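Local coordinates for protein transcriptional regulators (LACI-FAMILY TRANSCRIPTIONAL REGULATORY PROTEIN) (PDB 3GYB) that probably acts as a LacI-family transcription factor that binds cis-regulatory DNA and carries a magnesium ion in its periplasmic-binding-protein-like part, at residues 211-216 / 226-231; 179-184 / 207-212. All coordinates share one frame; numbering follows the deposited sequence.

Interaction 1: residues 211-216 / 226-231. With MG (magnesium ion), chain C.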
ATOM      1  N   TYR A 211       3.592  13.423   4.245  1.00  9.91           N
ATOM      2  CA  TYR A 211       2.426  13.612   5.101  1.00 10.23           C
ATOM      3  C   TYR A 211       1.600  12.329   5.060  1.00 10.45           C
ATOM      4  O   TYR A 211       1.300  11.827   3.979  1.00 11.68           O
ATOM      5  CB  TYR A 211       1.591  14.791   4.568  1.00 11.50           C
ATOM      6  CG  TYR A 211       0.683  15.480   5.577  1.00 12.73           C
ATOM      7  CD1 TYR A 211       0.811  16.848   5.827  1.00 12.72           C
ATOM      8  CD2 TYR A 211      -0.320  14.783   6.245  1.00 13.03           C
ATOM      9  CE1 TYR A 211      -0.042  17.504   6.713  1.00 10.13           C
ATOM     10  CE2 TYR A 211      -1.182  15.434   7.139  1.00 12.53           C
ATOM     11  CZ  TYR A 211      -1.033  16.792   7.362  1.00 12.08           C
ATOM     12  OH  TYR A 211      -1.883  17.440   8.239  1.00 11.57           O
ATOM     13  N   ASP A 212       1.274  11.807   6.244  1.00 11.23           N
ATOM     14  CA  ASP A 212       0.469  10.593   6.447  1.00 10.78           C
ATOM     15  C   ASP A 212       1.120   9.541   7.335  1.00 11.75           C
ATOM     16  O   ASP A 212       0.426   8.780   7.979  1.00 11.75           O
ATOM     17  CB  ASP A 212       0.103   9.882   5.133  1.00 12.07           C
ATOM     18  CG  ASP A 212      -0.941  10.625   4.322  1.00 13.98           C
ATOM     19  OD1 ASP A 212      -1.553  11.578   4.849  1.00 14.92           O
ATOM     20  OD2 ASP A 212      -1.145  10.241   3.151  1.00 14.05           O
ATOM     21  N   ASN A 213       2.446   9.496   7.381  1.00 12.23           N
ATOM     22  CA  ASN A 213       3.138   8.459   8.149  1.00 12.70           C
ATOM     23  C   ASN A 213       2.594   7.083   7.765  1.00 13.46           C
ATOM     24  O   ASN A 213       2.184   6.279   8.620  1.00 12.18           O
ATOM     25  CB  ASN A 213       3.004   8.643   9.660  1.00 13.20           C
ATOM     26  CG  ASN A 213       3.902   7.676  10.423  1.00 14.50           C
ATOM     27  OD1 ASN A 213       5.047   7.461  10.029  1.00 13.68           O
ATOM     28  ND2 ASN A 213       3.393   7.089  11.504  1.00 13.67           N
ATOM     29  N   THR A 214       2.589   6.832   6.462  1.00 12.54           N
ATOM     30  CA  THR A 214       2.140   5.565   5.897  1.00 12.06           C
ATOM     31  C   THR A 214       3.118   4.482   6.335  1.00 13.30           C
ATOM     32  O   THR A 214       4.226   4.781   6.784  1.00 12.87           O
ATOM     33  CB  THR A 214       2.200   5.591   4.363  1.00 13.46           C
ATOM     34  OG1 THR A 214       3.524   5.972   3.959  1.00 13.65           O
ATOM     35  CG2 THR A 214       1.187   6.557   3.784  1.00 12.18           C
ATOM     36  N   PRO A 215       2.721   3.207   6.213  1.00 13.83           N
ATOM     37  CA  PRO A 215       3.621   2.117   6.603  1.00 14.92           C
ATOM     38  C   PRO A 215       4.907   2.197   5.769  1.00 13.91           C
ATOM     39  O   PRO A 215       5.990   1.866   6.245  1.00 15.71           O
ATOM     40  CB  PRO A 215       2.802   0.871   6.286  1.00 16.14           C
ATOM     41  CG  PRO A 215       1.402   1.322   6.572  1.00 17.82           C
ATOM     42  CD  PRO A 215       1.369   2.695   5.926  1.00 15.31           C
ATOM     43  N   LEU A 216       4.776   2.651   4.525  1.00 13.84           N
ATOM     44  CA  LEU A 216       5.922   2.791   3.628  1.00 12.46           C
ATOM     45  C   LEU A 216       6.951   3.760   4.204  1.00 11.93           C
ATOM     46  O   LEU A 216       8.160   3.513   4.154  1.00 11.47           O
ATOM     47  CB  LEU A 216       5.466   3.308   2.255  1.00 16.21           C
ATOM     48  CG  LEU A 216       4.573   2.415   1.390  1.00 18.33           C
ATOM     49  CD1 LEU A 216       4.051   3.214   0.201  1.00 19.50           C
ATOM     50  CD2 LEU A 216       5.360   1.204   0.914  1.00 18.55           C
ATOM     51  N   THR A 226       7.977  12.639   7.906  1.00 12.35           N
ATOM     52  CA  THR A 226       6.607  12.903   7.496  1.00 11.35           C
ATOM     53  C   THR A 226       5.761  13.481   8.624  1.00 12.75           C
ATOM     54  O   THR A 226       6.144  13.443   9.794  1.00 13.19           O
ATOM     55  CB  THR A 226       5.977  11.561   7.023  1.00 11.83           C
ATOM     56  OG1 THR A 226       4.633  11.755   6.580  1.00 11.05           O
ATOM     57  CG2 THR A 226       5.985  10.557   8.177  1.00 12.27           C
ATOM     58  N   ILE A 227       4.609  14.025   8.259  1.00 12.32           N
ATOM     59  CA  ILE A 227       3.683  14.575   9.239  1.00 14.26           C
ATOM     60  C   ILE A 227       2.676  13.481   9.577  1.00 13.30           C
ATOM     61  O   ILE A 227       2.002  12.952   8.693  1.00 13.23           O
ATOM     62  CB  ILE A 227       2.907  15.781   8.670  1.00 13.95           C
ATOM     63  CG1 ILE A 227       3.876  16.918   8.329  1.00 15.96           C
ATOM     64  CG2 ILE A 227       1.830  16.217   9.660  1.00 15.62           C
ATOM     65  CD1 ILE A 227       4.733  17.391   9.491  1.00 15.06           C
ATOM     66  N   ASP A 228       2.596  13.123  10.852  1.00 14.24           N
ATOM     67  CA  ASP A 228       1.643  12.115  11.296  1.00 13.98           C
ATOM     68  C   ASP A 228       0.264  12.770  11.194  1.00 14.36           C
ATOM     69  O   ASP A 228       0.024  13.805  11.819  1.00 14.27           O
ATOM     70  CB  ASP A 228       1.939  11.737  12.751  1.00 15.30           C
ATOM     71  CG  ASP A 228       1.143  10.540  13.226  1.00 17.54           C
ATOM     72  OD1 ASP A 228       0.070  10.258  12.657  1.00 15.57           O
ATOM     73  OD2 ASP A 228       1.593   9.887  14.193  1.00 19.37           O
ATOM     74  N   ASP A 229      -0.625  12.193  10.387  1.00 12.60           N
ATOM     75  CA  ASP A 229      -1.972  12.737  10.216  1.00 11.90           C
ATOM     76  C   ASP A 229      -2.926  12.161  11.264  1.00 12.61           C
ATOM     77  O   ASP A 229      -4.147  12.307  11.153  1.00 13.99           O
ATOM     78  CB  ASP A 229      -2.502  12.429   8.804  1.00 11.81           C
ATOM     79  CG  ASP A 229      -2.686  10.940   8.563  1.00 11.65           C
ATOM     80  OD1 ASP A 229      -1.996  10.169   9.249  1.00 10.84           O
ATOM     81  OD2 ASP A 229      -3.500  10.541   7.698  1.00 13.44           O
ATOM     82  N   ASN A 230      -2.359  11.501  12.270  1.00 12.20           N
ATOM     83  CA  ASN A 230      -3.136  10.897  13.344  1.00 14.52           C
ATOM     84  C   ASN A 230      -4.259  10.032  12.773  1.00 14.47           C
ATOM     85  O   ASN A 230      -5.389  10.063  13.263  1.00 15.12           O
ATOM     86  CB  ASN A 230      -3.737  11.991  14.235  1.00 17.42           C
ATOM     87  CG  ASN A 230      -3.899  11.547  15.672  1.00 19.50           C
ATOM     88  OD1 ASN A 230      -4.163  10.376  15.947  1.00 19.54           O
ATOM     89  ND2 ASN A 230      -3.747  12.488  16.601  1.00 20.02           N
ATOM     90  N   SER A 231      -3.950   9.261  11.734  1.00 13.04           N
ATOM     91  CA  SER A 231      -4.961   8.411  11.117  1.00 12.49           C
ATOM     92  C   SER A 231      -5.489   7.357  12.089  1.00 12.59           C
ATOM     93  O   SER A 231      -6.595   6.854  11.919  1.00 13.06           O
ATOM     94  CB  SER A 231      -4.400   7.755   9.852  1.00 12.95           C
ATOM     95  OG  SER A 231      -3.101   7.253  10.080  1.00 12.63           O
TER
HETATM   96 MG    MG C   1      -1.372   8.162   9.003  1.00 12.59          MG
HETATM   97  O   HOH W   1      -4.022  12.210   5.365  1.00 24.53           O
HETATM   98  O   HOH W   2      -0.516   6.104   8.859  1.00 12.26           O
HETATM   99  O   HOH W   3      -0.365   8.362  10.920  1.00 12.77           O
HETATM  100  O   HOH W   4      -2.526   8.119   7.114  1.00 11.69           O

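Interaction 2: residues 179-184 / 207-212. With MG (magnesium ion), chain C.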
ATOM      1  N   ALA A 179      14.515  21.918  -0.759  1.00 11.86           N
ATOM      2  CA  ALA A 179      13.642  21.096   0.070  1.00 11.52           C
ATOM      3  C   ALA A 179      12.249  21.054  -0.522  1.00 13.12           C
ATOM      4  O   ALA A 179      11.785  22.033  -1.106  1.00 12.25           O
ATOM      5  CB  ALA A 179      13.590  21.651   1.492  1.00 11.85           C
ATOM      6  N   ILE A 180      11.591  19.913  -0.367  1.00 12.16           N
ATOM      7  CA  ILE A 180      10.245  19.731  -0.882  1.00 11.48           C
ATOM      8  C   ILE A 180       9.303  19.227   0.200  1.00 12.58           C
ATOM      9  O   ILE A 180       9.639  18.297   0.937  1.00 10.84           O
ATOM     10  CB  ILE A 180      10.223  18.692  -2.036  1.00 11.16           C
ATOM     11  CG1 ILE A 180      11.011  19.222  -3.235  1.00 12.82           C
ATOM     12  CG2 ILE A 180       8.781  18.376  -2.427  1.00 11.80           C
ATOM     13  CD1 ILE A 180      11.228  18.190  -4.346  1.00 13.62           C
ATOM     14  N   PHE A 181       8.144  19.870   0.320  1.00 10.95           N
ATOM     15  CA  PHE A 181       7.116  19.415   1.246  1.00 11.20           C
ATOM     16  C   PHE A 181       6.080  18.769   0.336  1.00 11.82           C
ATOM     17  O   PHE A 181       5.357  19.456  -0.388  1.00 11.35           O
ATOM     18  CB  PHE A 181       6.485  20.576   2.037  1.00 11.32           C
ATOM     19  CG  PHE A 181       5.131  20.246   2.628  1.00 11.07           C
ATOM     20  CD1 PHE A 181       4.871  18.991   3.175  1.00 11.56           C
ATOM     21  CD2 PHE A 181       4.113  21.193   2.629  1.00 11.21           C
ATOM     22  CE1 PHE A 181       3.623  18.682   3.709  1.00 12.47           C
ATOM     23  CE2 PHE A 181       2.859  20.894   3.161  1.00 11.74           C
ATOM     24  CZ  PHE A 181       2.613  19.638   3.700  1.00 12.37           C
ATOM     25  N   SER A 182       6.041  17.441   0.349  1.00 10.47           N
ATOM     26  CA  SER A 182       5.107  16.684  -0.469  1.00 12.74           C
ATOM     27  C   SER A 182       3.759  16.597   0.239  1.00 11.38           C
ATOM     28  O   SER A 182       3.694  16.282   1.426  1.00 11.95           O
ATOM     29  CB  SER A 182       5.658  15.276  -0.714  1.00 11.88           C
ATOM     30  OG  SER A 182       4.818  14.562  -1.601  1.00 14.10           O
ATOM     31  N   SER A 183       2.684  16.856  -0.498  1.00 11.78           N
ATOM     32  CA  SER A 183       1.349  16.838   0.084  1.00 12.29           C
ATOM     33  C   SER A 183       1.047  15.541   0.821  1.00 12.99           C
ATOM     34  O   SER A 183       0.294  15.538   1.790  1.00 13.84           O
ATOM     35  CB  SER A 183       0.291  17.087  -0.996  1.00 14.41           C
ATOM     36  OG  SER A 183      -0.943  17.451  -0.402  1.00 18.29           O
ATOM     37  N   ASN A 184       1.632  14.436   0.367  1.00 10.99           N
ATOM     38  CA  ASN A 184       1.424  13.156   1.039  1.00 11.72           C
ATOM     39  C   ASN A 184       2.592  12.215   0.778  1.00 10.53           C
ATOM     40  O   ASN A 184       3.441  12.490  -0.066  1.00  9.82           O
ATOM     41  CB  ASN A 184       0.114  12.513   0.589  1.00 14.21           C
ATOM     42  CG  ASN A 184       0.011  12.417  -0.908  1.00 18.11           C
ATOM     43  OD1 ASN A 184       0.840  11.783  -1.557  1.00 17.12           O
ATOM     44  ND2 ASN A 184      -1.001  13.067  -1.474  1.00 25.83           N
ATOM     45  N   SER A 207      16.170  17.928   0.768  1.00 11.87           N
ATOM     46  CA  SER A 207      15.342  17.487   1.890  1.00 11.49           C
ATOM     47  C   SER A 207      13.925  17.234   1.388  1.00 12.00           C
ATOM     48  O   SER A 207      13.422  17.979   0.546  1.00 12.69           O
ATOM     49  CB  SER A 207      15.291  18.549   2.996  1.00 11.53           C
ATOM     50  OG  SER A 207      16.467  18.526   3.791  1.00 12.83           O
ATOM     51  N   ILE A 208      13.294  16.178   1.893  1.00 10.67           N
ATOM     52  CA  ILE A 208      11.928  15.848   1.504  1.00 10.25           C
ATOM     53  C   ILE A 208      11.102  15.453   2.721  1.00 11.21           C
ATOM     54  O   ILE A 208      11.514  14.613   3.517  1.00 10.95           O
ATOM     55  CB  ILE A 208      11.882  14.667   0.495  1.00 10.39           C
ATOM     56  CG1 ILE A 208      12.510  15.090  -0.837  1.00 11.59           C
ATOM     57  CG2 ILE A 208      10.435  14.228   0.275  1.00 11.31           C
ATOM     58  CD1 ILE A 208      12.642  13.956  -1.849  1.00 12.32           C
ATOM     59  N   ILE A 209       9.938  16.075   2.877  1.00 12.02           N
ATOM     60  CA  ILE A 209       9.072  15.722   3.988  1.00 10.77           C
ATOM     61  C   ILE A 209       7.697  15.391   3.419  1.00 11.87           C
ATOM     62  O   ILE A 209       7.184  16.102   2.549  1.00 11.17           O
ATOM     63  CB  ILE A 209       8.983  16.863   5.044  1.00 12.10           C
ATOM     64  CG1 ILE A 209       8.006  16.460   6.154  1.00 12.24           C
ATOM     65  CG2 ILE A 209       8.582  18.176   4.374  1.00 10.42           C
ATOM     66  CD1 ILE A 209       8.076  17.332   7.402  1.00 14.03           C
ATOM     67  N   GLY A 210       7.123  14.288   3.893  1.00  8.85           N
ATOM     68  CA  GLY A 210       5.820  13.859   3.415  1.00 10.31           C
ATOM     69  C   GLY A 210       4.698  14.145   4.391  1.00  9.04           C
ATOM     70  O   GLY A 210       4.833  14.994   5.273  1.00 10.77           O
ATOM     71  N   TYR A 211       3.592  13.423   4.245  1.00  9.91           N
ATOM     72  CA  TYR A 211       2.426  13.612   5.101  1.00 10.23           C
ATOM     73  C   TYR A 211       1.600  12.329   5.060  1.00 10.45           C
ATOM     74  O   TYR A 211       1.300  11.827   3.979  1.00 11.68           O
ATOM     75  CB  TYR A 211       1.591  14.791   4.568  1.00 11.50           C
ATOM     76  CG  TYR A 211       0.683  15.480   5.577  1.00 12.73           C
ATOM     77  CD1 TYR A 211       0.811  16.848   5.827  1.00 12.72           C
ATOM     78  CD2 TYR A 211      -0.320  14.783   6.245  1.00 13.03           C
ATOM     79  CE1 TYR A 211      -0.042  17.504   6.713  1.00 10.13           C
ATOM     80  CE2 TYR A 211      -1.182  15.434   7.139  1.00 12.53           C
ATOM     81  CZ  TYR A 211      -1.033  16.792   7.362  1.00 12.08           C
ATOM     82  OH  TYR A 211      -1.883  17.440   8.239  1.00 11.57           O
ATOM     83  N   ASP A 212       1.274  11.807   6.244  1.00 11.23           N
ATOM     84  CA  ASP A 212       0.469  10.593   6.447  1.00 10.78           C
ATOM     85  C   ASP A 212       1.120   9.541   7.335  1.00 11.75           C
ATOM     86  O   ASP A 212       0.426   8.780   7.979  1.00 11.75           O
ATOM     87  CB  ASP A 212       0.103   9.882   5.133  1.00 12.07           C
ATOM     88  CG  ASP A 212      -0.941  10.625   4.322  1.00 13.98           C
ATOM     89  OD1 ASP A 212      -1.553  11.578   4.849  1.00 14.92           O
ATOM     90  OD2 ASP A 212      -1.145  10.241   3.151  1.00 14.05           O
TER
HETATM   91 MG    MG C   1      -1.372   8.162   9.003  1.00 12.59          MG
HETATM   92  O   HOH W   2      -0.516   6.104   8.859  1.00 12.26           O
HETATM   93  O   HOH W   3      -0.365   8.362  10.920  1.00 12.77           O
HETATM   94  O   HOH W   4      -2.526   8.119   7.114  1.00 11.69           O

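Interaction 1: residues 211-216 / 226-231
Asp-212 and Asp-229 meet at a magnesium ion, which the backbone O of Asp-212 binds at 2.2 Å and the carboxylate OD1 of Asp-229 at 2.1 Å. Ser-231 OG and three waters bring the ligands to six, and Asp-22 hydrogen-bonds to that hydroxyl. With CG between the backbone N and the carbonyl carbon (chi1 65°), Asp-229 puts OD1 on the metal, while OD2 accepts from one metal-bound water. A further water donates to both Asp-212 OD1 and Asp-229 OD2, bridging two carboxylate oxygens 3.6 Å apart and probably easing their repulsion. Next to the site, Asp-212 N donates to Ile-227 O over 2.8 Å in a nearly straight bond (170°). Asn-213 N reaches Thr-226 OG1 at 3.2 Å, a hydroxyl that also bonds to Asp-185. Farther out, Ile-227 lays CG2 over one face of the Tyr-211 ring, 3.8 Å from its centroid, a CH-pi contact displaced toward the rim. Asp-229 CB meets the ring's edge at CE2 (3.7 Å). Asn-100 holds the phenol OH. Ligands from the loops after two neighbouring parallel strands and from the first turn of helix 231-246 make a site at the C-terminal strand ends of an alpha/beta sheet, here in the periplasmic-binding-protein-like fold.

Interaction 2: residues 179-184 / 207-212
Ile-180 and Ile-209 are bonded through their backbones in a parallel pairing of strands 179-182 and 207-211, the two strands of a beta-alpha-beta unit whose connection is helix 185-198. Ile-180 N donates to Ser-207 O (2.8 Å), Ile-209 N to Ile-180 O (3.0 Å) and Ser-182 N to Ile-209 O (2.8 Å), so the bonds alternate between the strands, whose axes lie 11° from parallel. Side chains pair on both faces. Ile-180 and Ile-208 share the face covered by helix 185-198, where Ile-208 packs on Ala-191 and Leu-192. On the other, Phe-181 CB lies 4.0 Å from Ile-209 CG2, and helix 102-115 covers both residues. The Phe-181 ring swings along the strand, with CG anti to the backbone N (chi1 160°), and brings CZ to 3.9 Å from Tyr-211 CD1; the two rings meet edge to edge. Beyond Ser-182 the chains stay close: Ser-183 O abuts Tyr-211 CB, and Asn-184 CA makes a CA-H...O contact to Tyr-211 O at 3.2 Å. Asn-184, the N-cap of helix 185-198, sets its CB 3.6 Å from Asp-212 OD2. Just before that helix, Ser-182 OG donates to Asn-184 O, in the carbonyl plane, at 2.9 Å.

How the interactions relate
Interactions 1 and 2 are successive steps across the parallel part of one mixed sheet, their centres 11 Å apart. Along the chain come strand 179-182, helix 185-198, strand 207-211, helix 215-218 and strand 226-228, with strand 207-211 lying between the other two strands. Tyr-211 and Asp-212 belong to both contacts: interaction 2 brings the middle of these three strands up to them, and interaction 1 carries the chain on past the magnesium ion. The two contacts also touch directly, through a probable hydrogen bond from Ile-227 N to Gly-210 O and packing of Ile-227 CD1 on Ile-209 CD1. The buried strand pairing thus leads straight into the metal site at the C-terminal ends of the strands.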